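Local coordinates for NDP-rhamnosyltransferase (Saccharopolyspora spinosa, PDB 3TSA), which is a rhamnosyltransferase of the GT-B class, built from two Rossmann-like domains facing each other across a cleft, at residues A[236-239]-A[240-244]; A[266-269]-A[270-274]. One frame throughout, in Å; residues are numbered along the deposited sequence.

Contact 1 (A[236-239]-A[240-244]); sequences APLL and RAVAA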
loop_
_atom_site.group_PDB
_atom_site.type_symbol
_atom_site.label_atom_id
_atom_site.label_comp_id
_atom_site.label_asym_id
_atom_site.label_seq_id
_atom_site.Cartn_x
_atom_site.Cartn_y
_atom_site.Cartn_z
ATOM N N ALA A 236 27.022 -17.512 -5.673
ATOM C CA ALA A 236 28.339 -17.196 -5.076
ATOM C C ALA A 236 28.360 -16.112 -3.994
ATOM O O ALA A 236 28.930 -16.379 -2.952
ATOM C CB ALA A 236 29.433 -16.901 -6.148
ATOM N N PRO A 237 27.725 -14.939 -4.190
ATOM C CA PRO A 237 27.809 -13.889 -3.136
ATOM C C PRO A 237 27.079 -14.289 -1.830
ATOM O O PRO A 237 27.600 -14.055 -0.718
ATOM C CB PRO A 237 27.261 -12.640 -3.817
ATOM C CG PRO A 237 26.361 -13.156 -4.848
ATOM C CD PRO A 237 27.023 -14.428 -5.385
ATOM N N LEU A 238 26.029 -15.092 -1.983
ATOM C CA LEU A 238 25.279 -15.594 -0.828
ATOM C C LEU A 238 26.123 -16.634 -0.109
ATOM O O LEU A 238 26.278 -16.583 1.116
ATOM C CB LEU A 238 23.960 -16.211 -1.260
ATOM C CG LEU A 238 22.958 -16.674 -0.188
ATOM C CD1 LEU A 238 22.530 -15.521 0.768
ATOM C CD2 LEU A 238 21.739 -17.381 -0.845
ATOM N N LEU A 239 26.707 -17.560 -0.860
ATOM C CA LEU A 239 27.466 -18.628 -0.187
ATOM C C LEU A 239 28.643 -17.983 0.510
ATOM O O LEU A 239 29.021 -18.403 1.644
ATOM C CB LEU A 239 27.975 -19.603 -1.269
ATOM C CG LEU A 239 26.850 -20.428 -1.901
ATOM C CD1 LEU A 239 27.364 -21.307 -3.102
ATOM C CD2 LEU A 239 26.138 -21.262 -0.792
ATOM N N ARG A 240 29.272 -17.010 -0.179
ATOM C CA ARG A 240 30.464 -16.361 0.376
ATOM C C ARG A 240 30.120 -15.655 1.651
ATOM O O ARG A 240 30.863 -15.759 2.614
ATOM C CB ARG A 240 31.110 -15.363 -0.594
ATOM C CG ARG A 240 31.883 -16.068 -1.721
ATOM C CD ARG A 240 32.034 -15.249 -3.012
ATOM N NE ARG A 240 32.770 -16.043 -4.047
ATOM C CZ ARG A 240 32.846 -15.721 -5.349
ATOM N NH1 ARG A 240 32.187 -14.716 -5.856
ATOM N NH2 ARG A 240 33.515 -16.538 -6.167
ATOM N N ALA A 241 29.001 -14.947 1.688
ATOM C CA ALA A 241 28.636 -14.205 2.917
ATOM C C ALA A 241 28.245 -15.123 4.047
ATOM O O ALA A 241 28.563 -14.847 5.196
ATOM C CB ALA A 241 27.429 -13.215 2.620
ATOM N N VAL A 242 27.507 -16.188 3.731
ATOM C CA VAL A 242 27.046 -17.165 4.768
ATOM C C VAL A 242 28.293 -17.835 5.409
ATOM O O VAL A 242 28.377 -17.964 6.626
ATOM C CB VAL A 242 26.127 -18.221 4.165
ATOM C CG1 VAL A 242 25.969 -19.388 5.175
ATOM C CG2 VAL A 242 24.759 -17.542 3.978
ATOM N N ALA A 243 29.276 -18.181 4.588
ATOM C CA ALA A 243 30.494 -18.843 5.116
ATOM C C ALA A 243 31.289 -17.873 5.992
ATOM O O ALA A 243 31.654 -18.172 7.154
ATOM C CB ALA A 243 31.355 -19.310 3.960
ATOM N N ALA A 244 31.529 -16.657 5.497
ATOM C CA ALA A 244 32.284 -15.714 6.278
ATOM C C ALA A 244 31.559 -15.386 7.610
ATOM O O ALA A 244 32.236 -15.298 8.682
ATOM C CB ALA A 244 32.507 -14.462 5.440
#
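R240 lays its guanidinium group over the methyl of A236, one helical turn back. The methyl CB of A236 sits over one face of the flat group, off toward its rim, with R240 NH1 its nearest atom at 3.5 Å. The torsions explain the overlap. R240 CG stands anti to the carbonyl carbon, beside its own backbone N (chi1 -75°), and from CG to NE the chain is extended, so it runs back alongside the preceding turn. On the way its methylenes brush the A236 carbonyl, CG of R240 coming within 3.2 Å of O of A236. O of A236 also accepts the hydrogen bond from R240 N, at 2.9 Å. Farther out, R240 NH2 forms a long, weak ion pair with E337 OE2, and the side chain also touches S341 and F346.

All of this lies on helix 236-246, which with helix 227-233 before it makes the crossover from strand 219-224 to its parallel neighbour 251-256 in the C-terminal Rossmann-like sheet of a GT-B glycosyltransferase. Its i to i+4 bonds continue through A241 N to P237 O, V242 N to L238 O, and A243 N to L239 O; P237 can accept here although, at this first turn, its own nitrogen has no hydrogen to give. On the sheet-facing side L238 CD1 reaches V242 CG2 loosely, at 4.4 Å. V242 CG2 also lies 3.4 Å from L238 O, because CG2 stands beside the backbone N while CG1 is anti to it (chi1 166°). Both side chains rest on I223 and I255, whereas A241 and A244 touch F346 of helix 343-354.

Contact 2 (A[266-269]-A[270-274]); sequences TDLP and DNARI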
loop_
_atom_site.group_PDB
_atom_site.type_symbol
_atom_site.label_atom_id
_atom_site.label_comp_id
_atom_site.label_asym_id
_atom_site.label_seq_id
_atom_site.Cartn_x
_atom_site.Cartn_y
_atom_site.Cartn_z
ATOM N N THR A 266 22.285 -25.209 1.733
ATOM C CA THR A 266 22.301 -26.530 2.378
ATOM C C THR A 266 23.163 -26.622 3.645
ATOM O O THR A 266 24.034 -25.768 3.892
ATOM C CB THR A 266 22.722 -27.604 1.352
ATOM O OG1 THR A 266 24.092 -27.424 0.950
ATOM C CG2 THR A 266 21.840 -27.467 0.146
ATOM N N ASP A 267 22.902 -27.641 4.463
ATOM C CA ASP A 267 23.639 -27.896 5.712
ATOM C C ASP A 267 23.858 -26.611 6.484
ATOM O O ASP A 267 24.934 -26.359 7.019
ATOM C CB ASP A 267 24.961 -28.679 5.492
ATOM C CG ASP A 267 24.728 -30.101 4.982
ATOM O OD1 ASP A 267 23.583 -30.596 4.912
ATOM O OD2 ASP A 267 25.712 -30.729 4.599
ATOM N N LEU A 268 22.793 -25.816 6.547
ATOM C CA LEU A 268 22.776 -24.563 7.248
ATOM C C LEU A 268 23.271 -24.781 8.690
ATOM O O LEU A 268 22.784 -25.667 9.379
ATOM C CB LEU A 268 21.343 -23.992 7.208
ATOM C CG LEU A 268 21.035 -22.555 6.714
ATOM C CD1 LEU A 268 20.413 -21.870 7.882
ATOM C CD2 LEU A 268 22.272 -21.824 6.222
ATOM N N PRO A 269 24.252 -23.986 9.145
ATOM C CA PRO A 269 24.699 -24.173 10.536
ATOM C C PRO A 269 23.693 -23.738 11.529
ATOM O O PRO A 269 22.715 -23.028 11.181
ATOM C CB PRO A 269 25.890 -23.216 10.653
ATOM C CG PRO A 269 25.641 -22.223 9.656
ATOM C CD PRO A 269 25.118 -23.012 8.459
ATOM N N ASP A 270 23.971 -24.085 12.786
ATOM C CA ASP A 270 23.015 -23.903 13.831
ATOM C C ASP A 270 22.978 -22.408 14.193
ATOM O O ASP A 270 22.039 -21.965 14.833
ATOM C CB ASP A 270 23.309 -24.821 15.069
ATOM C CG ASP A 270 24.295 -26.006 14.755
ATOM O OD1 ASP A 270 24.427 -26.904 15.629
ATOM O OD2 ASP A 270 24.995 -26.049 13.681
ATOM N N ASN A 271 24.015 -21.638 13.805
ATOM C CA ASN A 271 24.029 -20.150 14.059
ATOM C C ASN A 271 23.514 -19.321 12.846
ATOM O O ASN A 271 23.888 -18.154 12.690
ATOM C CB ASN A 271 25.396 -19.617 14.512
ATOM C CG ASN A 271 26.522 -19.849 13.500
ATOM O OD1 ASN A 271 26.490 -20.806 12.713
ATOM N ND2 ASN A 271 27.524 -18.926 13.489
ATOM N N ALA A 272 22.677 -19.949 12.024
ATOM C CA ALA A 272 21.986 -19.291 10.934
ATOM C C ALA A 272 20.482 -19.434 11.041
ATOM O O ALA A 272 19.996 -20.478 11.463
ATOM C CB ALA A 272 22.497 -19.817 9.560
ATOM N N ARG A 273 19.732 -18.411 10.642
ATOM C CA ARG A 273 18.295 -18.522 10.531
ATOM C C ARG A 273 17.888 -18.037 9.148
ATOM O O ARG A 273 18.413 -17.026 8.713
ATOM C CB ARG A 273 17.659 -17.613 11.524
ATOM C CG ARG A 273 16.136 -17.447 11.286
ATOM C CD ARG A 273 15.555 -16.397 12.208
ATOM N NE ARG A 273 15.601 -16.900 13.556
ATOM C CZ ARG A 273 14.672 -17.706 14.089
ATOM N NH1 ARG A 273 13.600 -18.081 13.386
ATOM N NH2 ARG A 273 14.817 -18.129 15.344
ATOM N N ILE A 274 17.011 -18.780 8.460
ATOM C CA ILE A 274 16.426 -18.357 7.197
ATOM C C ILE A 274 15.174 -17.566 7.501
ATOM O O ILE A 274 14.232 -18.107 8.091
ATOM C CB ILE A 274 16.140 -19.549 6.209
ATOM C CG1 ILE A 274 17.422 -20.426 5.944
ATOM C CG2 ILE A 274 15.534 -18.975 4.915
ATOM C CD1 ILE A 274 17.221 -21.778 5.100
HETATM O O HOH W 1 20.095 -23.197 11.490
#
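P269 starts a type I beta turn that ends at A272, and its ring lies across the amide end of N271. Beginning at CB, the proline touches N271 OD1 at 3.2 Å; CG, next round the ring, is a little farther from that oxygen and also meets the methyl of A272 (P269 CG to A272 CB, 4.0 Å). N271 can offer OD1 here because its CG sits between the backbone N and the carbonyl carbon (chi1 60°), while ND2 turns to the carbonyls of T246 and V251. The turn brings the chain into strand 272-274, at one edge of the parallel sheet of the C-terminal Rossmann-like domain. Ahead of the proline, L268 spreads CD1 between A272 CB and I274 CG1. L268 CD1 to A272 CB is tight at 3.4 Å, and the leucine's torsions are off the usual staggered positions, which leaves its exact placement somewhat doubtful. Across the turn A272 N gives a hydrogen bond to P269 O, 3.2 Å long and bent to 144°, coming from above the carbonyl plane. D270 N, buried at the corner, has no partner. A water donates to P269 O at 2.6 Å and to A272 O at 2.7 Å.

How the contacts relate
Contact 1 comes first along the chain and contact 2 follows, with strand 251-256 between them. Their centres are about 12 Å apart and their nearest atoms about 5 Å, without direct touch. Both belong to the C-terminal Rossmann-like half: helix 236-246 packs on the six-stranded parallel sheet, and 272-274 is one of its outermost strands. T246, at the far end of that helix, joins them: its OG1 bonds to V242 O, the side chains of P269 and A272 touch it, and N271 is bonded to it too. I255 and L265 are also shared, each touched by side chains of both contacts. Helix end, edge strand and entering turn thus pack together at one border of the domain.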